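Chemotaxis operon protein (CheX) (Borrelia burgdorferi, PDB 3HZH) probably removes the phosphoryl group from the chemotaxis response regulator CheY, as a CheX-type phosphatase, and so would terminate the signal to the flagellar motor. Local coordinates at residues D22-V27 and N110-N115; D30-E35 and S82-E87; T76-A81 and E99-T104; T104-G109 and T130-I135. All blocks are in the same frame, centred on the assembly; numbering follows the deposited sequence.

Contact 1: D22-V27 and N110-N115; sequences DAASSV and NIIAGN
Val-27 of helix 17-31 packs on Ile-111, Ile-112 and Asn-115 of helix 97-118. At the root of the valine, CB lies 3.8 Å from Ile-112 CG1. The side chain then forks. CG1 stands anti to the backbone N (chi1 177°) and meets Ile-111 CG2 at 3.7 Å; it also lies against Ile-112 CG1. The other methyl, CG2, sits beside the backbone N. It comes within 3.9 Å of Ile-112 CA and 3.7 Å of Asn-115 OD1. This last approach is a methyl against an amide oxygen, not a hydrogen bond. One valine thus spans a full turn of the partner helix.

Ile-112 answers with its second branch. Its CG2 reaches the backbone of helix 17-31 at Ala-24 CA, 3.9 Å away. Ala-23 CB comes within 3.9 Å of Ile-112 O. The axes of the two segments come to 8.6 Å, at an angle of 137°, nearer antiparallel than perpendicular; the small alanines at this point are consistent with that spacing. Ile-112 and Ala-24 also touch the sheet, at Ile-70 and Phe-154. Ile-111 and Asn-115 are touched by the chain of another protein.

No hydrogen bond crosses between the segments. The contact is buried and almost wholly apolar, so its hold rests on the fit of methyl groups and on their removal from water.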
# COMPACT_ATOMS: atom_id res chain seq x y z
N ASP B 22 5.87 -3.53 16.29
CA ASP B 22 6.81 -4.04 15.29
C ASP B 22 6.44 -3.58 13.88
O ASP B 22 7.31 -3.19 13.09
CB ASP B 22 6.86 -5.57 15.31
CG ASP B 22 7.37 -6.14 16.62
OD1 ASP B 22 8.28 -5.54 17.23
OD2 ASP B 22 6.89 -7.22 17.04
N ALA B 23 5.16 -3.63 13.56
CA ALA B 23 4.72 -3.22 12.22
C ALA B 23 4.92 -1.73 11.98
O ALA B 23 5.42 -1.33 10.93
CB ALA B 23 3.25 -3.60 12.02
N ALA B 24 4.53 -0.90 12.94
CA ALA B 24 4.66 0.54 12.78
C ALA B 24 6.12 0.98 12.62
O ALA B 24 6.45 1.70 11.67
CB ALA B 24 4.04 1.26 13.97
N SER B 25 6.97 0.54 13.54
CA SER B 25 8.38 0.90 13.51
C SER B 25 9.07 0.33 12.28
O SER B 25 9.82 1.03 11.59
CB SER B 25 9.06 0.40 14.78
OG SER B 25 9.07 -1.01 14.85
N SER B 26 8.80 -0.94 11.99
CA SER B 26 9.39 -1.64 10.86
C SER B 26 9.08 -0.99 9.52
O SER B 26 9.97 -0.80 8.68
CB SER B 26 8.90 -3.09 10.87
OG SER B 26 9.68 -3.90 10.01
N VAL B 27 7.81 -0.65 9.29
CA VAL B 27 7.42 -0.02 8.03
C VAL B 27 7.98 1.39 7.84
O VAL B 27 8.47 1.72 6.76
CB VAL B 27 5.88 0.04 7.87
CG1 VAL B 27 5.52 0.77 6.58
CG2 VAL B 27 5.30 -1.35 7.84
N ASN B 110 -1.82 2.18 4.96
CA ASN B 110 -2.22 0.91 4.39
C ASN B 110 -1.15 -0.17 4.59
O ASN B 110 -1.45 -1.33 4.90
CB ASN B 110 -2.49 1.09 2.89
CG ASN B 110 -2.77 -0.22 2.19
OD1 ASN B 110 -2.17 -0.52 1.15
ND2 ASN B 110 -3.67 -1.01 2.74
N ILE B 111 0.11 0.22 4.43
CA ILE B 111 1.19 -0.75 4.58
C ILE B 111 1.42 -1.13 6.03
O ILE B 111 1.65 -2.30 6.33
CB ILE B 111 2.48 -0.22 3.90
CG1 ILE B 111 2.19 0.01 2.41
CG2 ILE B 111 3.63 -1.23 4.07
CD1 ILE B 111 3.29 0.71 1.63
N ILE B 112 1.34 -0.16 6.94
CA ILE B 112 1.50 -0.46 8.36
C ILE B 112 0.37 -1.41 8.77
O ILE B 112 0.61 -2.48 9.32
CB ILE B 112 1.41 0.82 9.24
CG1 ILE B 112 2.64 1.71 8.98
CG2 ILE B 112 1.30 0.43 10.71
CD1 ILE B 112 2.60 3.06 9.73
N ALA B 113 -0.86 -1.02 8.46
CA ALA B 113 -2.04 -1.82 8.79
C ALA B 113 -2.02 -3.22 8.18
O ALA B 113 -2.40 -4.19 8.84
CB ALA B 113 -3.31 -1.10 8.36
N GLY B 114 -1.59 -3.32 6.93
CA GLY B 114 -1.54 -4.61 6.26
C GLY B 114 -0.51 -5.53 6.88
O GLY B 114 -0.78 -6.70 7.16
N ASN B 115 0.70 -5.01 7.10
CA ASN B 115 1.74 -5.80 7.72
C ASN B 115 1.31 -6.19 9.13
O ASN B 115 1.59 -7.30 9.59
CB ASN B 115 3.06 -5.02 7.76
CG ASN B 115 3.99 -5.40 6.62
OD1 ASN B 115 4.76 -4.58 6.12
ND2 ASN B 115 3.91 -6.65 6.20

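Contact 2: D30-E35 and S82-E87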
# COMPACT_ATOMS: atom_id res chain seq x y z
N ASP B 30 11.59 1.25 7.00
CA ASP B 30 11.82 0.67 5.69
C ASP B 30 11.41 1.62 4.56
O ASP B 30 12.02 1.62 3.49
CB ASP B 30 11.04 -0.64 5.56
CG ASP B 30 11.85 -1.74 4.89
OD1 ASP B 30 12.90 -2.12 5.45
OD2 ASP B 30 11.44 -2.21 3.81
N MSE B 31 10.39 2.45 4.80
CA MSE B 31 9.92 3.37 3.77
C MSE B 31 10.69 4.70 3.77
O MSE B 31 11.33 5.05 2.78
CB MSE B 31 8.41 3.64 3.93
CG MSE B 31 7.54 2.38 3.93
SE MSE B 31 5.75 2.66 3.62
CE MSE B 31 5.82 3.11 1.85
N LEU B 32 10.61 5.44 4.88
CA LEU B 32 11.33 6.71 5.01
C LEU B 32 12.74 6.32 5.33
O LEU B 32 12.98 5.75 6.38
CB LEU B 32 10.84 7.50 6.22
CG LEU B 32 9.51 8.21 6.37
CD1 LEU B 32 9.29 8.42 7.86
CD2 LEU B 32 9.51 9.54 5.61
N LEU B 33 13.69 6.61 4.45
CA LEU B 33 15.05 6.25 4.79
C LEU B 33 15.81 7.48 5.26
O LEU B 33 16.49 8.14 4.49
CB LEU B 33 15.75 5.58 3.60
CG LEU B 33 15.09 4.28 3.13
CD1 LEU B 33 15.91 3.70 1.99
CD2 LEU B 33 15.00 3.27 4.27
N VAL B 34 15.65 7.79 6.54
CA VAL B 34 16.34 8.90 7.18
C VAL B 34 16.86 8.30 8.47
O VAL B 34 16.08 7.77 9.27
CB VAL B 34 15.39 10.08 7.51
CG1 VAL B 34 14.85 10.68 6.22
CG2 VAL B 34 14.24 9.62 8.40
N GLU B 35 18.16 8.35 8.68
CA GLU B 35 18.65 7.74 9.89
C GLU B 35 18.13 8.25 11.20
O GLU B 35 18.36 9.39 11.63
CB GLU B 35 20.18 7.65 9.92
CG GLU B 35 20.66 6.58 8.97
CD GLU B 35 19.86 5.29 9.12
OE1 GLU B 35 18.95 5.23 9.98
OE2 GLU B 35 20.13 4.33 8.38
N SER B 82 7.74 14.24 0.79
CA SER B 82 8.93 14.63 0.04
C SER B 82 9.99 13.53 0.02
O SER B 82 10.54 13.21 -1.02
CB SER B 82 9.54 15.91 0.63
OG SER B 82 8.71 17.03 0.41
N LYS B 83 10.26 12.95 1.18
CA LYS B 83 11.24 11.89 1.28
C LYS B 83 10.83 10.64 0.50
O LYS B 83 11.67 10.03 -0.16
CB LYS B 83 11.47 11.51 2.75
CG LYS B 83 12.09 12.62 3.60
CD LYS B 83 13.51 12.91 3.16
CE LYS B 83 14.16 13.97 4.03
NZ LYS B 83 15.61 14.14 3.71
N LEU B 84 9.55 10.27 0.57
CA LEU B 84 9.06 9.08 -0.11
C LEU B 84 8.94 9.17 -1.63
O LEU B 84 9.00 8.15 -2.34
CB LEU B 84 7.73 8.61 0.49
CG LEU B 84 7.79 8.30 1.98
CD1 LEU B 84 6.52 7.57 2.41
CD2 LEU B 84 9.00 7.44 2.28
N ASN B 85 8.79 10.37 -2.14
CA ASN B 85 8.67 10.58 -3.57
C ASN B 85 9.99 11.10 -4.15
O ASN B 85 10.10 11.34 -5.36
CB ASN B 85 7.55 11.58 -3.83
CG ASN B 85 6.19 10.96 -3.70
OD1 ASN B 85 5.69 10.32 -4.64
ND2 ASN B 85 5.57 11.12 -2.53
N PHE B 86 10.97 11.29 -3.27
CA PHE B 86 12.27 11.81 -3.67
C PHE B 86 12.17 13.09 -4.50
O PHE B 86 12.76 13.20 -5.57
CB PHE B 86 13.08 10.75 -4.42
CG PHE B 86 13.30 9.49 -3.63
CD1 PHE B 86 12.34 8.49 -3.62
CD2 PHE B 86 14.44 9.34 -2.87
CE1 PHE B 86 12.53 7.34 -2.85
CE2 PHE B 86 14.63 8.20 -2.08
CZ PHE B 86 13.67 7.20 -2.07
N GLU B 87 11.39 14.04 -4.01
CA GLU B 87 11.23 15.33 -4.66
C GLU B 87 10.56 16.24 -3.65
O GLU B 87 9.73 15.81 -2.85
CB GLU B 87 10.40 15.26 -5.96
CG GLU B 87 8.88 15.23 -5.84
CD GLU B 87 8.19 15.39 -7.18
OE1 GLU B 87 8.43 14.57 -8.09
OE2 GLU B 87 7.42 16.36 -7.33
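Lys-83 opens the contact from helix 74-85, laying its aliphatic chain against Leu-32 and Val-34. Its CB is 4.0 Å from Leu-32 CD2. The chain then bends at chi2 (-67°), which carries CD and CE past Val-34 CG1; CE comes to 4.0 Å of that methyl. The two side chains meet at about a right angle.

Leu-84 follows and is the central residue. Its CD2 fits where the chain leaves helix 17-31. This methyl lies 3.4 Å from Met-31 O and 3.7 Å from Leu-32 N, so it presses on the peptide joining the two residues. It also meets Leu-32 CD2 at 4.0 Å and Met-31 CB at 4.2 Å; Met-31 is present as selenomethionine. On the side of helix 97-118, Leu-84 touches Thr-104 and Val-108.

Asn-85 comes next and turns to other partners. Its ND2 bonds to Ala-81 O and Thr-104 OG1, and its OD1 to a basic side chain of another protein. Phe-86 takes positive phi (51°). Glu-87 N bonds to Ser-82 O at 3.2 Å, and a weak bond runs from Phe-86 N to Lys-83 O, which together make a Schellman motif. Lys-83 O also lies over the centre of the Phe-86 ring.

No hydrogen bond crosses the two segments; methyls pack on each other and on one peptide. Leucine methyls fill the inner part, while the lysine lends only its methylenes at the exposed margin.

Contact 3: T76-A81 and E99-T104; sequences TALFVA and EMVAAT
With chi1 at 166°, Val-101 points CG1 away from its backbone N and turns CG2 to helix 74-85. There CG2 meets Ala-81 CB at 3.9 Å and Leu-78 CD2, also at 3.9 Å. The CA–CB bond of Leu-78 points away from helix 97-118. Its chi2 (170°) extends the CD1 branch; the other methyl, CD2, is the one that meets the valine. Val-101 CG1 takes the remaining side and lies 4.3 Å from Ala-77 CB. One valine thus touches three residues of the other helix.

Thr-104, one turn further on, sets its CG2 4.3 Å from Ala-81 CA. Its hydroxyl turns back along its own helix and donates to Met-100 O at 2.7 Å, from above the carbonyl plane. Thr-104 N reaches the same oxygen from the opposite face. OG1 is further bonded to Asn-85 ND2 of helix 74-85.

The axes of the two segments cross at 80°, nearly perpendicular, with a closest approach of 9.4 Å. Such a crossing keeps the contact short. Between the two segments it is a buried, purely apolar junction. Just beyond them, the bond of the threonine hydroxyl to Asn-85 adds one polar tie between the helices.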
# COMPACT_ATOMS: atom_id res chain seq x y z
N THR B 76 5.24 18.12 8.79
CA THR B 76 5.71 16.74 8.81
C THR B 76 5.14 15.95 7.64
O THR B 76 5.81 15.11 7.05
CB THR B 76 5.30 16.06 10.13
OG1 THR B 76 5.83 16.81 11.23
CG2 THR B 76 5.86 14.63 10.20
N ALA B 77 3.88 16.23 7.29
CA ALA B 77 3.24 15.55 6.18
C ALA B 77 4.02 15.82 4.88
O ALA B 77 4.29 14.90 4.10
CB ALA B 77 1.80 16.01 6.03
N LEU B 78 4.40 17.07 4.67
CA LEU B 78 5.15 17.45 3.47
C LEU B 78 6.54 16.83 3.48
O LEU B 78 7.02 16.35 2.46
CB LEU B 78 5.27 18.98 3.37
CG LEU B 78 3.99 19.77 3.09
CD1 LEU B 78 4.25 21.26 3.26
CD2 LEU B 78 3.49 19.46 1.68
N PHE B 79 7.18 16.85 4.65
CA PHE B 79 8.52 16.28 4.81
C PHE B 79 8.48 14.80 4.41
O PHE B 79 9.27 14.35 3.59
CB PHE B 79 8.97 16.39 6.26
CG PHE B 79 10.34 15.83 6.53
CD1 PHE B 79 11.48 16.58 6.30
CD2 PHE B 79 10.48 14.53 7.01
CE1 PHE B 79 12.74 16.07 6.56
CE2 PHE B 79 11.75 14.00 7.27
CZ PHE B 79 12.88 14.77 7.04
N VAL B 80 7.56 14.05 5.02
CA VAL B 80 7.40 12.62 4.72
C VAL B 80 7.08 12.36 3.25
O VAL B 80 7.70 11.50 2.62
CB VAL B 80 6.29 11.98 5.58
CG1 VAL B 80 6.11 10.51 5.19
CG2 VAL B 80 6.64 12.09 7.07
N ALA B 81 6.11 13.08 2.70
CA ALA B 81 5.77 12.89 1.30
C ALA B 81 6.98 13.20 0.42
O ALA B 81 7.24 12.50 -0.56
CB ALA B 81 4.59 13.77 0.91
N GLU B 99 -2.58 16.25 -3.55
CA GLU B 99 -3.05 14.97 -4.07
C GLU B 99 -2.02 13.89 -3.76
O GLU B 99 -2.36 12.84 -3.22
CB GLU B 99 -3.25 15.07 -5.59
CG GLU B 99 -4.42 14.29 -6.17
CD GLU B 99 -4.01 13.25 -7.20
OE1 GLU B 99 -3.01 13.47 -7.92
OE2 GLU B 99 -4.71 12.22 -7.32
N MSE B 100 -0.77 14.15 -4.10
CA MSE B 100 0.27 13.16 -3.85
C MSE B 100 0.55 13.01 -2.36
O MSE B 100 0.85 11.91 -1.91
CB MSE B 100 1.55 13.51 -4.62
CG MSE B 100 2.60 12.39 -4.60
SE MSE B 100 2.02 10.83 -5.39
CE MSE B 100 1.63 11.43 -7.05
N VAL B 101 0.46 14.10 -1.60
CA VAL B 101 0.70 14.03 -0.15
C VAL B 101 -0.30 13.05 0.47
O VAL B 101 0.09 12.13 1.20
CB VAL B 101 0.53 15.42 0.53
CG1 VAL B 101 0.44 15.25 2.05
CG2 VAL B 101 1.72 16.31 0.21
N ALA B 102 -1.58 13.25 0.17
CA ALA B 102 -2.64 12.39 0.68
C ALA B 102 -2.43 10.94 0.27
O ALA B 102 -2.44 10.04 1.11
CB ALA B 102 -4.00 12.87 0.16
N ALA B 103 -2.22 10.72 -1.02
CA ALA B 103 -2.02 9.37 -1.55
C ALA B 103 -0.81 8.65 -0.97
O ALA B 103 -0.82 7.43 -0.82
CB ALA B 103 -1.90 9.42 -3.07
N THR B 104 0.24 9.41 -0.66
CA THR B 104 1.45 8.84 -0.10
C THR B 104 1.25 8.46 1.36
O THR B 104 1.58 7.34 1.77
CB THR B 104 2.65 9.81 -0.20
OG1 THR B 104 2.87 10.19 -1.57
CG2 THR B 104 3.92 9.14 0.33

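Contact 4: T104-G109 and T130-I135; sequences TLTEVG and TPPAFI
Thr-106 is the tightly packed point between helix 97-118 and strand 127-135. Its CB lies 3.6 Å from Pro-132 CG, and the two side chains meet at about a right angle. Its methyl CG2 goes the other way along the strand, to 3.7 Å from Phe-134 CB and 3.9 Å from Ala-133 O. The threonine is therefore seated between proline and phenylalanine. Its OG1 occupies the position between backbone N and carbonyl carbon (chi1 56°), from which it bonds to Ala-102 O, one turn back.

The contact is looser at both ends. Leu-105 CD1 approaches the Phe-134 ring at its edge, near the ring plane, 4.0 Å from CE1. This ring is partly exposed. On the N-terminal side of Pro-132, at Pro-131 and Thr-130, the chain lies away from the helix. There Thr-130 OG1 bonds to Pro-131 O at 2.9 Å and to Gly-59 N, so its polar bonds serve the strand side. A magnesium ion lies about 5 Å from the side chain of Pro-132. Glu-107 forms a salt bridge with a basic residue of another protein; with Asn-110 it matches the E-x-x-N signature of CheC-like phosphatases.

Strand 127-135 is an outermost strand of the sheet within this chain and pairs with strand 54-62, whose Val-54 is touched by both Leu-105 and Phe-134. Leu-105 also packs on Ala-77 and Val-80 of helix 74-85.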
# COMPACT_ATOMS: atom_id res chain seq x y z
N THR B 104 0.24 9.41 -0.66
CA THR B 104 1.45 8.84 -0.10
C THR B 104 1.25 8.46 1.36
O THR B 104 1.58 7.34 1.77
CB THR B 104 2.65 9.81 -0.20
OG1 THR B 104 2.87 10.19 -1.57
CG2 THR B 104 3.92 9.14 0.33
N LEU B 105 0.73 9.37 2.17
CA LEU B 105 0.52 9.08 3.58
C LEU B 105 -0.52 7.97 3.82
O LEU B 105 -0.34 7.14 4.72
CB LEU B 105 0.12 10.35 4.34
CG LEU B 105 1.12 11.50 4.26
CD1 LEU B 105 0.66 12.64 5.17
CD2 LEU B 105 2.50 11.01 4.66
N THR B 106 -1.59 7.96 3.03
CA THR B 106 -2.60 6.91 3.20
C THR B 106 -1.98 5.56 2.84
O THR B 106 -2.33 4.54 3.44
CB THR B 106 -3.87 7.13 2.33
OG1 THR B 106 -3.51 7.25 0.94
CG2 THR B 106 -4.62 8.38 2.78
N GLU B 107 -1.06 5.54 1.87
CA GLU B 107 -0.42 4.28 1.49
C GLU B 107 0.50 3.81 2.61
O GLU B 107 0.67 2.61 2.83
CB GLU B 107 0.38 4.43 0.18
CG GLU B 107 1.15 3.17 -0.21
CD GLU B 107 0.28 2.06 -0.76
OE1 GLU B 107 -0.89 1.93 -0.33
OE2 GLU B 107 0.77 1.28 -1.62
N VAL B 108 1.11 4.76 3.32
CA VAL B 108 1.96 4.39 4.45
C VAL B 108 1.06 3.71 5.48
O VAL B 108 1.42 2.69 6.06
CB VAL B 108 2.64 5.62 5.12
CG1 VAL B 108 3.30 5.21 6.43
CG2 VAL B 108 3.70 6.23 4.18
N GLY B 109 -0.12 4.28 5.70
CA GLY B 109 -1.07 3.73 6.65
C GLY B 109 -1.50 2.33 6.24
O GLY B 109 -1.53 1.40 7.06
N THR B 130 -9.62 -1.81 5.96
CA THR B 130 -10.42 -1.12 4.95
C THR B 130 -9.56 -0.19 4.11
O THR B 130 -8.38 0.00 4.41
CB THR B 130 -11.47 -0.20 5.61
OG1 THR B 130 -10.81 0.96 6.14
CG2 THR B 130 -12.18 -0.92 6.75
N PRO B 131 -10.11 0.34 3.02
CA PRO B 131 -9.33 1.26 2.19
C PRO B 131 -9.09 2.44 3.14
O PRO B 131 -9.89 2.69 4.04
CB PRO B 131 -10.30 1.60 1.06
CG PRO B 131 -11.07 0.28 0.92
CD PRO B 131 -11.42 0.09 2.39
N PRO B 132 -7.99 3.18 2.94
CA PRO B 132 -7.71 4.30 3.84
C PRO B 132 -8.47 5.59 3.61
O PRO B 132 -9.00 5.84 2.52
CB PRO B 132 -6.21 4.48 3.67
CG PRO B 132 -6.09 4.31 2.16
CD PRO B 132 -6.90 3.03 1.96
N ALA B 133 -8.50 6.42 4.64
CA ALA B 133 -9.14 7.72 4.54
C ALA B 133 -8.08 8.77 4.88
O ALA B 133 -7.20 8.53 5.70
CB ALA B 133 -10.29 7.82 5.52
N PHE B 134 -8.17 9.93 4.24
CA PHE B 134 -7.24 11.02 4.50
C PHE B 134 -8.06 12.17 5.06
O PHE B 134 -9.00 12.64 4.42
CB PHE B 134 -6.53 11.46 3.22
CG PHE B 134 -5.44 12.48 3.46
CD1 PHE B 134 -4.30 12.14 4.17
CD2 PHE B 134 -5.57 13.78 2.97
CE1 PHE B 134 -3.28 13.08 4.40
CE2 PHE B 134 -4.56 14.73 3.20
CZ PHE B 134 -3.41 14.37 3.91
N ILE B 135 -7.72 12.61 6.27
CA ILE B 135 -8.43 13.70 6.91
C ILE B 135 -7.41 14.79 7.21
O ILE B 135 -6.60 14.67 8.13
CB ILE B 135 -9.08 13.24 8.23
CG1 ILE B 135 -9.86 11.94 8.00
CG2 ILE B 135 -10.01 14.32 8.76
CD1 ILE B 135 -10.93 12.04 6.94

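Helix 97-118 is common to contacts 1, 3 and 4. It meets helix 17-31 near its C-terminal part, helix 74-85 near its start, and strand 127-135 between. Contact 2 brings the end of helix 17-31 and the loop after it against helix 74-85, so contacts 1, 2 and 3 tie together the three helices. Contacts 1 and 3 are buried and differ in crossing: roughly antiparallel in one, nearly perpendicular in the other. Contact 2 is partly buried and mixes leucine with lysine methylenes. Contact 4 is at the surface, uses proline and an aromatic ring, and lies nearest the magnesium. No hydrogen bond crosses any of the four pairs of segments.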